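Local coordinates for shikimate 5-dehydrogenase (Mycobacterium fortuitum subsp. fortuitum DSM 46621, PDB 4XIJ), which probably catalyses the NADP-dependent interconversion of 3-dehydroshikimate and shikimate, the fourth step of chorismate biosynthesis, at residues A[123-126]-A[127-131]; A[185-188]-A[189-193]; A[199-202]-A[203-207]; A[229-232]-A[233-237]. All coordinates share one frame; numbering follows the deposited sequence. Where two conformers were deposited one is given.

Contact 1: residues A[123-126]-A[127-131]; sequences GTAG and DSALV
The methyl groups of A125 and A129 meet where the loop 123-126 turns into strand 128-132, CB to CB 4.2 Å. They are the one apolar side-chain pair across the turn, and no hydrogen bond joins 123-126 to 127-131. Between them the chain swings round G126, whose positive phi of 64° a residue without a side chain readily adopts. D127 lies back against this glycine: its CG stands anti to its own carbonyl carbon and beside its backbone N (chi1 -66°), which brings OD1 3.5 Å from G126 C. This is a contact with the peptide group. The carbonyl oxygen of A125 points into the bend, with D127 N 3.6 Å from A125 O and S128 O 3.9 Å from it; A125 O is buried there without a hydrogen-bonding partner.

The strand that leaves this turn is a central one of the six-stranded parallel sheet, flanked by strands 152-157 and 196-199. The sheet's strand order, 3-2-1-4-5-6, is that of the Rossmann fold, consistent with an NADP-binding domain, and the strand runs into a glycine-rich turn before helix 138-147.

The second shell fixes the entry to the strand. D195 OD2 takes hydrogen bonds from both D127 N and S128 N, while backbone bonds from D127 reach Q151 and R152. A125 and A129 pack together on L145 of helix 138-147 and on V150, and A125 also reaches A196 of the adjoining strand 196-199.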
ATOM      1  N   GLY A 123       0.095  12.750  -0.498  1.00 11.19           N
ATOM      2  CA  GLY A 123       0.521  13.952   0.208  1.00 11.72           C
ATOM      3  C   GLY A 123      -0.482  14.420   1.249  1.00 11.78           C
ATOM      4  O   GLY A 123      -0.222  14.358   2.465  1.00 13.10           O
ATOM      5  N   THR A 124      -1.608  14.956   0.780  1.00 10.36           N
ATOM      6  CA  THR A 124      -2.763  15.255   1.647  1.00  9.92           C
ATOM      7  C   THR A 124      -4.006  14.836   0.882  1.00 10.59           C
ATOM      8  O   THR A 124      -3.988  14.709  -0.350  1.00 12.06           O
ATOM      9  CB  THR A 124      -2.843  16.759   2.014  1.00 11.01           C
ATOM     10  OG1 THR A 124      -3.879  16.980   2.972  1.00 11.36           O
ATOM     11  CG2 THR A 124      -3.146  17.628   0.762  1.00 13.27           C
ATOM     12  N   ALA A 125      -5.092  14.605   1.612  1.00 10.80           N
ATOM     13  CA  ALA A 125      -6.357  14.268   0.974  1.00  9.63           C
ATOM     14  C   ALA A 125      -7.456  15.289   1.314  1.00  9.00           C
ATOM     15  O   ALA A 125      -8.649  15.012   1.108  1.00 11.15           O
ATOM     16  CB  ALA A 125      -6.795  12.851   1.405  1.00  9.39           C
ATOM     17  N   GLY A 126      -7.091  16.467   1.847  1.00  8.71           N
ATOM     18  CA  GLY A 126      -8.118  17.415   2.263  1.00  9.79           C
ATOM     19  C   GLY A 126      -8.988  16.912   3.392  1.00  9.15           C
ATOM     20  O   GLY A 126      -8.567  16.114   4.230  1.00 10.44           O
ATOM     21  N   ASP A 127     -10.237  17.361   3.377  1.00  9.01           N
ATOM     22  CA  ASP A 127     -11.187  17.058   4.456  1.00  9.56           C
ATOM     23  C   ASP A 127     -12.110  15.878   4.156  1.00 10.02           C
ATOM     24  O   ASP A 127     -12.491  15.161   5.050  1.00 10.36           O
ATOM     25  CB  ASP A 127     -12.069  18.260   4.761  1.00 11.32           C
ATOM     26  CG  ASP A 127     -11.303  19.429   5.336  1.00 13.02           C
ATOM     27  OD1 ASP A 127     -10.100  19.308   5.720  1.00 13.77           O
ATOM     28  OD2 ASP A 127     -11.945  20.506   5.371  1.00 15.27           O
ATOM     29  N   SER A 128     -12.466  15.698   2.891  1.00 10.21           N
ATOM     30  CA  SER A 128     -13.426  14.678   2.500  0.71 10.57           C
ATOM     31  C   SER A 128     -12.813  13.815   1.398  1.00  9.75           C
ATOM     32  O   SER A 128     -12.429  14.307   0.332  1.00 10.36           O
ATOM     33  CB  SER A 128     -14.744  15.299   2.010  0.71 11.28           C
ATOM     34  OG  SER A 128     -15.572  14.258   1.519  0.71 13.64           O
ATOM     35  N   ALA A 129     -12.673  12.531   1.666  1.00  8.44           N
ATOM     36  CA  ALA A 129     -12.006  11.613   0.717  1.00  8.25           C
ATOM     37  C   ALA A 129     -12.882  10.445   0.392  1.00  8.12           C
ATOM     38  O   ALA A 129     -13.637   9.989   1.254  1.00  9.90           O
ATOM     39  CB  ALA A 129     -10.660  11.090   1.305  1.00  9.70           C
ATOM     40  N   LEU A 130     -12.776   9.955  -0.839  1.00  8.21           N
ATOM     41  CA  LEU A 130     -13.483   8.753  -1.283  1.00  7.70           C
ATOM     42  C   LEU A 130     -12.500   7.596  -1.394  1.00  8.49           C
ATOM     43  O   LEU A 130     -11.356   7.780  -1.827  1.00  9.00           O
ATOM     44  CB  LEU A 130     -14.111   8.947  -2.685  1.00  8.45           C
ATOM     45  CG  LEU A 130     -14.892  10.252  -2.870  1.00  8.66           C
ATOM     46  CD1 LEU A 130     -15.479  10.313  -4.290  1.00 10.13           C
ATOM     47  CD2 LEU A 130     -16.018  10.417  -1.803  1.00 11.34           C
ATOM     48  N   VAL A 131     -12.954   6.398  -1.056  1.00  8.06           N
ATOM     49  CA  VAL A 131     -12.272   5.159  -1.434  1.00  7.64           C
ATOM     50  C   VAL A 131     -13.190   4.515  -2.458  1.00  9.11           C
ATOM     51  O   VAL A 131     -14.396   4.286  -2.205  1.00 10.08           O
ATOM     52  CB  VAL A 131     -12.043   4.243  -0.237  1.00  8.58           C
ATOM     53  CG1 VAL A 131     -11.462   2.915  -0.683  1.00 10.16           C
ATOM     54  CG2 VAL A 131     -11.133   4.931   0.750  1.00  9.83           C
TER

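Contact 2: residues A[185-188]-A[189-193]; sequences AALA and DAVAS
Helix 187-193, the crossover between strands 176-181 and 196-199 of the parallel sheet, sets L187 one turn ahead of V191 on its buried side. The two side chains cross at an angle. With CG anti to the backbone N (chi1 179°), L187 reaches along the helix and puts CD1 3.9 Å from V191 CG2. V191 CG2 sits beside its own N, which places this methyl 3.4 Å from L187 O, so one branch of the valine touches both the leucine methyl and the leucine carbonyl.

Three successive i to i+4 bonds tie the turn. A190 N reaches A186 O at 3.2 Å, V191 N meets L187 O at 2.9 Å, and A192 N bonds to A188 O at 2.9 Å. The bond that would come before them is replaced by water: the molecule donates a hydrogen bond to A185 O at 2.6 Å and accepts one from D189 N at 2.9 Å, so this first-turn N-H is satisfied while the helix is only starting. The small methyls of A190 and A192 ride close over the carbonyl oxygens one turn back.

Outside the helix, L187 rests on A212 and V191 on L213, R215 and V216, whereas A188, D189 and A192 face solvent. Because the next strand, 196-199, lies beyond 152-157 and 128-132, the helix belongs to the long crossover that joins the two halves of a Rossmann fold.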
ATOM      1  N   ALA A 185     -27.759   7.140  -7.098  1.00 19.41           N
ATOM      2  CA  ALA A 185     -27.990   8.568  -7.237  1.00 20.97           C
ATOM      3  C   ALA A 185     -27.159   9.449  -6.300  1.00 20.75           C
ATOM      4  O   ALA A 185     -27.143  10.684  -6.467  1.00 23.52           O
ATOM      5  CB  ALA A 185     -29.476   8.867  -7.014  1.00 22.13           C
ATOM      6  N   ALA A 186     -26.511   8.859  -5.300  1.00 18.88           N
ATOM      7  CA  ALA A 186     -25.811   9.688  -4.309  1.00 18.29           C
ATOM      8  C   ALA A 186     -24.389   9.986  -4.712  1.00 16.72           C
ATOM      9  O   ALA A 186     -23.711  10.760  -4.046  1.00 16.44           O
ATOM     10  CB  ALA A 186     -25.818   9.036  -2.965  1.00 19.48           C
ATOM     11  N   LEU A 187     -23.922   9.373  -5.796  1.00 14.98           N
ATOM     12  CA  LEU A 187     -22.496   9.537  -6.153  1.00 14.75           C
ATOM     13  C   LEU A 187     -22.170  10.991  -6.518  1.00 15.36           C
ATOM     14  O   LEU A 187     -21.101  11.521  -6.161  1.00 15.64           O
ATOM     15  CB  LEU A 187     -22.090   8.587  -7.296  1.00 14.48           C
ATOM     16  CG  LEU A 187     -20.637   8.655  -7.795  1.00 13.64           C
ATOM     17  CD1 LEU A 187     -19.615   8.319  -6.651  1.00 14.86           C
ATOM     18  CD2 LEU A 187     -20.446   7.734  -8.991  1.00 14.86           C
ATOM     19  N   ALA A 188     -23.063  11.669  -7.219  1.00 15.68           N
ATOM     20  CA  ALA A 188     -22.743  13.027  -7.664  1.00 15.99           C
ATOM     21  C   ALA A 188     -22.464  13.939  -6.480  1.00 15.94           C
ATOM     22  O   ALA A 188     -21.516  14.736  -6.511  1.00 16.92           O
ATOM     23  CB  ALA A 188     -23.865  13.581  -8.492  1.00 16.39           C
ATOM     24  N   ASP A 189     -23.287  13.831  -5.445  1.00 16.16           N
ATOM     25  CA  ASP A 189     -23.070  14.658  -4.262  1.00 18.56           C
ATOM     26  C   ASP A 189     -21.767  14.291  -3.533  1.00 17.24           C
ATOM     27  O   ASP A 189     -21.071  15.179  -3.041  1.00 17.92           O
ATOM     28  CB  ASP A 189     -24.229  14.545  -3.275  1.00 23.65           C
ATOM     29  CG  ASP A 189     -25.475  15.297  -3.720  1.00 28.32           C
ATOM     30  OD1 ASP A 189     -25.419  16.082  -4.700  1.00 30.03           O
ATOM     31  OD2 ASP A 189     -26.524  15.117  -3.057  1.00 31.06           O
ATOM     32  N   ALA A 190     -21.439  12.996  -3.461  1.00 15.15           N
ATOM     33  CA  ALA A 190     -20.176  12.578  -2.838  1.00 14.11           C
ATOM     34  C   ALA A 190     -18.977  13.168  -3.606  1.00 13.60           C
ATOM     35  O   ALA A 190     -17.994  13.621  -3.003  1.00 13.72           O
ATOM     36  CB  ALA A 190     -20.080  11.087  -2.791  1.00 13.93           C
ATOM     37  N   VAL A 191     -19.065  13.143  -4.933  1.00 12.91           N
ATOM     38  CA  VAL A 191     -17.980  13.679  -5.736  1.00 14.34           C
ATOM     39  C   VAL A 191     -17.905  15.202  -5.582  1.00 14.57           C
ATOM     40  O   VAL A 191     -16.808  15.773  -5.465  1.00 14.32           O
ATOM     41  CB  VAL A 191     -18.168  13.277  -7.226  1.00 12.95           C
ATOM     42  CG1 VAL A 191     -17.235  14.103  -8.129  1.00 15.24           C
ATOM     43  CG2 VAL A 191     -17.920  11.759  -7.368  1.00 12.03           C
ATOM     44  N   ALA A 192     -19.069  15.857  -5.544  1.00 15.43           N
ATOM     45  CA  ALA A 192     -19.074  17.312  -5.471  1.00 17.62           C
ATOM     46  C   ALA A 192     -18.395  17.844  -4.213  1.00 18.21           C
ATOM     47  O   ALA A 192     -17.768  18.916  -4.234  1.00 18.52           O
ATOM     48  CB  ALA A 192     -20.483  17.851  -5.549  1.00 18.17           C
ATOM     49  N   SER A 193     -18.498  17.092  -3.120  1.00 17.42           N
ATOM     50  CA  SER A 193     -17.899  17.572  -1.874  0.61 17.32           C
ATOM     51  C   SER A 193     -16.561  16.895  -1.572  1.00 15.99           C
ATOM     52  O   SER A 193     -15.943  17.189  -0.547  1.00 16.97           O
ATOM     53  CB  SER A 193     -18.876  17.381  -0.701  0.61 19.70           C
ATOM     54  OG  SER A 193     -19.154  16.018  -0.484  0.61 20.71           O
TER
HETATM   55  O   HOH W   1     -26.048  12.949  -5.656  1.00 21.90           O

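Contact 3: residues A[199-202]-A[203-207]; sequences STIP and ADAAA
I201 has CG1 between its backbone N and its carbonyl carbon (chi1 65°), and the chain then runs out straight, carrying CD1 forward onto the first turn of helix 203-207. There CD1 stands 3.6 Å from A206 N and 3.9 Å from A205 CB, while I201 CG1 lies 3.9 Å from A206 CB. The one isoleucine branch thus spans two consecutive alanines, its CG1 on the methyl of A206 and its tip against the methyl of A205.

P202 occupies the N-cap position, and its extended backbone turns its carbonyl into the helix. The oxygen is gripped twice: A206 N reaches P202 O at 2.9 Å with an N-H...O angle of 172°, and A205 N adds a weak, strongly bent bond at 3.1 Å. The first bond is the regular i to i+4 link and the straighter of the two. P202 has no N-H of its own, and its ring packs loosely by CD on the methyl of A205, CD to CB 4.3 Å. The methyl of A205 also hangs over the carbonyl oxygen of P202, at 3.5 Å.

The loop leaves strand 196-199 between two strand neighbours. S199 makes backbone bonds to L220 and A222 on the strand 218-221 side; T200, through its backbone and through OG1, bonds to I132 at the end of strand 128-132, on which I201 also packs. Helix 230-237 lies alongside, P230 packing on A207 and L231 on S199, with T229 at its cap against A203.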
ATOM      1  N   SER A 199      -8.659   5.214  -5.795  1.00  8.60           N
ATOM      2  CA  SER A 199      -9.385   4.206  -6.544  1.00  9.67           C
ATOM      3  C   SER A 199      -8.655   2.874  -6.517  1.00 10.02           C
ATOM      4  O   SER A 199      -7.488   2.775  -6.940  1.00 11.16           O
ATOM      5  CB  SER A 199      -9.567   4.654  -7.998  1.00 10.22           C
ATOM      6  OG  SER A 199     -10.354   3.692  -8.670  1.00 11.26           O
ATOM      7  N   THR A 200      -9.296   1.857  -5.952  1.00  9.68           N
ATOM      8  CA  THR A 200      -8.670   0.558  -5.735  1.00 10.58           C
ATOM      9  C   THR A 200      -9.113  -0.511  -6.731  1.00 12.43           C
ATOM     10  O   THR A 200      -8.662  -1.660  -6.637  1.00 15.13           O
ATOM     11  CB  THR A 200      -8.968   0.033  -4.295  1.00 10.65           C
ATOM     12  OG1 THR A 200     -10.353  -0.319  -4.175  1.00 11.73           O
ATOM     13  CG2 THR A 200      -8.591   1.082  -3.235  1.00 10.91           C
ATOM     14  N   ILE A 201      -9.973  -0.139  -7.682  1.00 11.44           N
ATOM     15  CA  ILE A 201     -10.569  -1.130  -8.585  1.00 11.35           C
ATOM     16  C   ILE A 201      -9.865  -1.140  -9.954  1.00 10.85           C
ATOM     17  O   ILE A 201      -9.153  -0.188 -10.333  1.00 11.53           O
ATOM     18  CB  ILE A 201     -12.085  -0.856  -8.762  1.00 12.04           C
ATOM     19  CG1 ILE A 201     -12.357   0.487  -9.467  1.00 11.78           C
ATOM     20  CG2 ILE A 201     -12.826  -0.925  -7.395  1.00 11.86           C
ATOM     21  CD1 ILE A 201     -13.869   0.689  -9.725  1.00 12.20           C
ATOM     22  N   PRO A 202     -10.064  -2.198 -10.735  1.00 11.97           N
ATOM     23  CA  PRO A 202      -9.374  -2.261 -12.030  1.00 12.45           C
ATOM     24  C   PRO A 202      -9.811  -1.138 -12.980  1.00 11.42           C
ATOM     25  O   PRO A 202     -10.947  -0.601 -12.882  1.00 12.20           O
ATOM     26  CB  PRO A 202      -9.786  -3.652 -12.584  1.00 13.73           C
ATOM     27  CG  PRO A 202     -10.029  -4.475 -11.347  1.00 13.32           C
ATOM     28  CD  PRO A 202     -10.715  -3.480 -10.404  1.00 12.81           C
ATOM     29  N   ALA A 203      -8.916  -0.777 -13.891  1.00 11.27           N
ATOM     30  CA  ALA A 203      -9.177   0.299 -14.821  1.00 12.20           C
ATOM     31  C   ALA A 203     -10.462   0.116 -15.629  1.00 13.03           C
ATOM     32  O   ALA A 203     -11.185   1.097 -15.850  1.00 12.85           O
ATOM     33  CB  ALA A 203      -8.006   0.450 -15.752  1.00 13.56           C
ATOM     34  N   ASP A 204     -10.743  -1.102 -16.099  1.00 14.02           N
ATOM     35  CA  ASP A 204     -11.951  -1.318 -16.904  1.00 15.18           C
ATOM     36  C   ASP A 204     -13.231  -1.170 -16.089  1.00 15.89           C
ATOM     37  O   ASP A 204     -14.262  -0.757 -16.626  1.00 18.73           O
ATOM     38  CB  ASP A 204     -11.921  -2.707 -17.586  1.00 18.20           C
ATOM     39  CG  ASP A 204     -10.801  -2.852 -18.606  1.00 21.76           C
ATOM     40  OD1 ASP A 204     -10.508  -1.847 -19.307  1.00 23.43           O
ATOM     41  OD2 ASP A 204     -10.219  -3.970 -18.705  1.00 23.20           O
ATOM     42  N   ALA A 205     -13.170  -1.469 -14.787  1.00 14.55           N
ATOM     43  CA  ALA A 205     -14.308  -1.246 -13.899  1.00 13.25           C
ATOM     44  C   ALA A 205     -14.462   0.257 -13.627  1.00 12.43           C
ATOM     45  O   ALA A 205     -15.585   0.786 -13.712  1.00 14.29           O
ATOM     46  CB  ALA A 205     -14.144  -2.002 -12.600  1.00 14.92           C
ATOM     47  N   ALA A 206     -13.353   0.925 -13.291  1.00 11.56           N
ATOM     48  CA  ALA A 206     -13.411   2.371 -13.034  1.00 11.57           C
ATOM     49  C   ALA A 206     -13.807   3.181 -14.269  1.00 11.49           C
ATOM     50  O   ALA A 206     -14.411   4.246 -14.121  1.00 11.88           O
ATOM     51  CB  ALA A 206     -12.078   2.884 -12.496  1.00 12.42           C
ATOM     52  N   ALA A 207     -13.497   2.708 -15.474  1.00 11.95           N
ATOM     53  CA  ALA A 207     -13.841   3.496 -16.668  1.00 12.09           C
ATOM     54  C   ALA A 207     -15.345   3.781 -16.771  1.00 12.99           C
ATOM     55  O   ALA A 207     -15.749   4.807 -17.310  1.00 14.31           O
ATOM     56  CB  ALA A 207     -13.369   2.778 -17.961  1.00 13.07           C
TER

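Contact 4: residues A[229-232]-A[233-237]; sequences TPLA and QAVEA
L231 lies alongside V235, both pointing the same way, with CD1 4.2 Å from V235 CG2. The pair faces V219 of strand 218-221, in the beta-alpha-beta unit made with helix 230-237 and strand 241-243 of the Rossmann-like domain. The helix starts at T229, a true N-cap: its OG1 (chi1 58°) accepts a bond from A232 N at 3.0 Å and is also hydrogen-bonded to D221 OD2, so the strand end helps to set the cap. T229 O then receives Q233 N at 2.8 Å. The next bonds follow regularly, A234 N to P230 O and V235 N to L231 O, the latter with an N-H...O angle of 170°.

Q233 bends back over the cap: with CG beside its own backbone N, CG comes 3.3 Å from T229 O, and the amide NE2 finds its hydrogen bond at P228 O. A232 and E236 both touch A242 of the adjoining strand 241-243. E236 N bonds to A232 O at 2.9 Å, and E236 CG grazes that same oxygen at 3.3 Å.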
ATOM      1  N   THR A 229      -5.017   5.790 -17.295  1.00 12.48           N
ATOM      2  CA  THR A 229      -6.279   5.065 -17.315  1.00 11.14           C
ATOM      3  C   THR A 229      -7.433   5.964 -17.777  1.00 11.50           C
ATOM      4  O   THR A 229      -7.323   7.214 -17.765  1.00 10.90           O
ATOM      5  CB  THR A 229      -6.600   4.551 -15.909  1.00 10.68           C
ATOM      6  OG1 THR A 229      -6.651   5.681 -15.029  1.00 11.86           O
ATOM      7  CG2 THR A 229      -5.530   3.540 -15.426  1.00 11.18           C
ATOM      8  N   PRO A 230      -8.567   5.349 -18.170  1.00 11.76           N
ATOM      9  CA  PRO A 230      -9.755   6.177 -18.449  1.00 11.73           C
ATOM     10  C   PRO A 230     -10.128   7.115 -17.301  1.00 11.86           C
ATOM     11  O   PRO A 230     -10.472   8.307 -17.537  1.00 11.94           O
ATOM     12  CB  PRO A 230     -10.860   5.130 -18.687  1.00 12.78           C
ATOM     13  CG  PRO A 230     -10.106   4.026 -19.355  1.00 13.43           C
ATOM     14  CD  PRO A 230      -8.754   3.958 -18.615  1.00 12.54           C
ATOM     15  N   LEU A 231     -10.052   6.605 -16.075  1.00 10.09           N
ATOM     16  CA  LEU A 231     -10.298   7.442 -14.902  1.00  9.32           C
ATOM     17  C   LEU A 231      -9.342   8.651 -14.873  1.00 10.48           C
ATOM     18  O   LEU A 231      -9.778   9.810 -14.740  1.00 10.65           O
ATOM     19  CB  LEU A 231     -10.128   6.598 -13.632  1.00 10.20           C
ATOM     20  CG  LEU A 231     -10.210   7.356 -12.299  1.00 10.59           C
ATOM     21  CD1 LEU A 231     -11.549   8.131 -12.159  1.00 11.53           C
ATOM     22  CD2 LEU A 231     -10.040   6.345 -11.145  1.00 11.33           C
ATOM     23  N   ALA A 232      -8.042   8.392 -15.038  1.00  9.65           N
ATOM     24  CA  ALA A 232      -7.065   9.483 -15.005  1.00 11.47           C
ATOM     25  C   ALA A 232      -7.329  10.482 -16.101  1.00 10.61           C
ATOM     26  O   ALA A 232      -7.157  11.683 -15.893  1.00 11.26           O
ATOM     27  CB  ALA A 232      -5.669   8.929 -15.136  1.00 11.93           C
ATOM     28  N   GLN A 233      -7.692   9.982 -17.284  1.00 10.85           N
ATOM     29  CA  GLN A 233      -7.921  10.879 -18.403  1.00 11.74           C
ATOM     30  C   GLN A 233      -9.084  11.825 -18.122  1.00 11.98           C
ATOM     31  O   GLN A 233      -9.043  13.015 -18.429  1.00 13.53           O
ATOM     32  CB  GLN A 233      -8.196  10.094 -19.677  1.00 11.40           C
ATOM     33  CG  GLN A 233      -6.973   9.382 -20.209  1.00 12.32           C
ATOM     34  CD  GLN A 233      -7.346   8.526 -21.418  1.00 12.83           C
ATOM     35  OE1 GLN A 233      -7.869   9.040 -22.429  1.00 16.61           O
ATOM     36  NE2 GLN A 233      -7.136   7.228 -21.310  1.00 14.67           N
ATOM     37  N   ALA A 234     -10.135  11.283 -17.543  1.00 11.06           N
ATOM     38  CA  ALA A 234     -11.284  12.115 -17.222  1.00 11.61           C
ATOM     39  C   ALA A 234     -10.948  13.157 -16.167  1.00 11.42           C
ATOM     40  O   ALA A 234     -11.336  14.320 -16.288  1.00 10.87           O
ATOM     41  CB  ALA A 234     -12.435  11.260 -16.756  1.00 11.52           C
ATOM     42  N   VAL A 235     -10.242  12.726 -15.117  1.00 10.00           N
ATOM     43  CA  VAL A 235      -9.845  13.656 -14.076  1.00 10.84           C
ATOM     44  C   VAL A 235      -8.986  14.775 -14.676  1.00 11.58           C
ATOM     45  O   VAL A 235      -9.187  15.970 -14.396  1.00 11.41           O
ATOM     46  CB  VAL A 235      -9.075  12.922 -12.953  1.00  9.56           C
ATOM     47  CG1 VAL A 235      -8.430  13.922 -11.963  1.00 10.11           C
ATOM     48  CG2 VAL A 235     -10.042  12.017 -12.170  1.00 11.04           C
ATOM     49  N   GLU A 236      -8.037  14.407 -15.518  1.00 11.34           N
ATOM     50  CA  GLU A 236      -7.156  15.421 -16.097  1.00 13.31           C
ATOM     51  C   GLU A 236      -7.909  16.361 -17.041  1.00 13.01           C
ATOM     52  O   GLU A 236      -7.661  17.574 -17.039  1.00 14.50           O
ATOM     53  CB  GLU A 236      -5.974  14.756 -16.831  1.00 14.81           C
ATOM     54  CG  GLU A 236      -4.994  14.150 -15.831  1.00 17.02           C
ATOM     55  CD  GLU A 236      -3.770  13.541 -16.471  1.00 21.08           C
ATOM     56  OE1 GLU A 236      -3.792  13.317 -17.707  1.00 23.54           O
ATOM     57  OE2 GLU A 236      -2.758  13.314 -15.749  1.00 22.44           O
ATOM     58  N   ALA A 237      -8.829  15.804 -17.821  1.00 12.25           N
ATOM     59  CA  ALA A 237      -9.665  16.627 -18.705  1.00 13.79           C
ATOM     60  C   ALA A 237     -10.522  17.615 -17.927  1.00 13.90           C
ATOM     61  O   ALA A 237     -10.882  18.668 -18.466  1.00 16.11           O
ATOM     62  CB  ALA A 237     -10.560  15.744 -19.621  1.00 14.71           C
TER

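All four contacts lie in the parallel-sheet domain, in series along the chain. Contact 1 meets contact 2 where L130 CD1 approaches V191 CG2 at 4.2 Å and L130 CD2 approaches A190 O at 4.0 Å, so helix 187-193 packs beside strand 128-132. Further along that strand V131 CG1 touches T200 CG2 of contact 3 at 4.3 Å. Contacts 3 and 4 have the nearest centres, about 11 Å apart, and touch through A207 CB and P230 CB at 3.5 Å and through S199 CB and L231 CD2 at 3.6 Å. Contacts 2 and 4 stay apart, nearest atoms about 9 Å. I201 of contact 3 borders the glycine-rich turn that probably binds NADP.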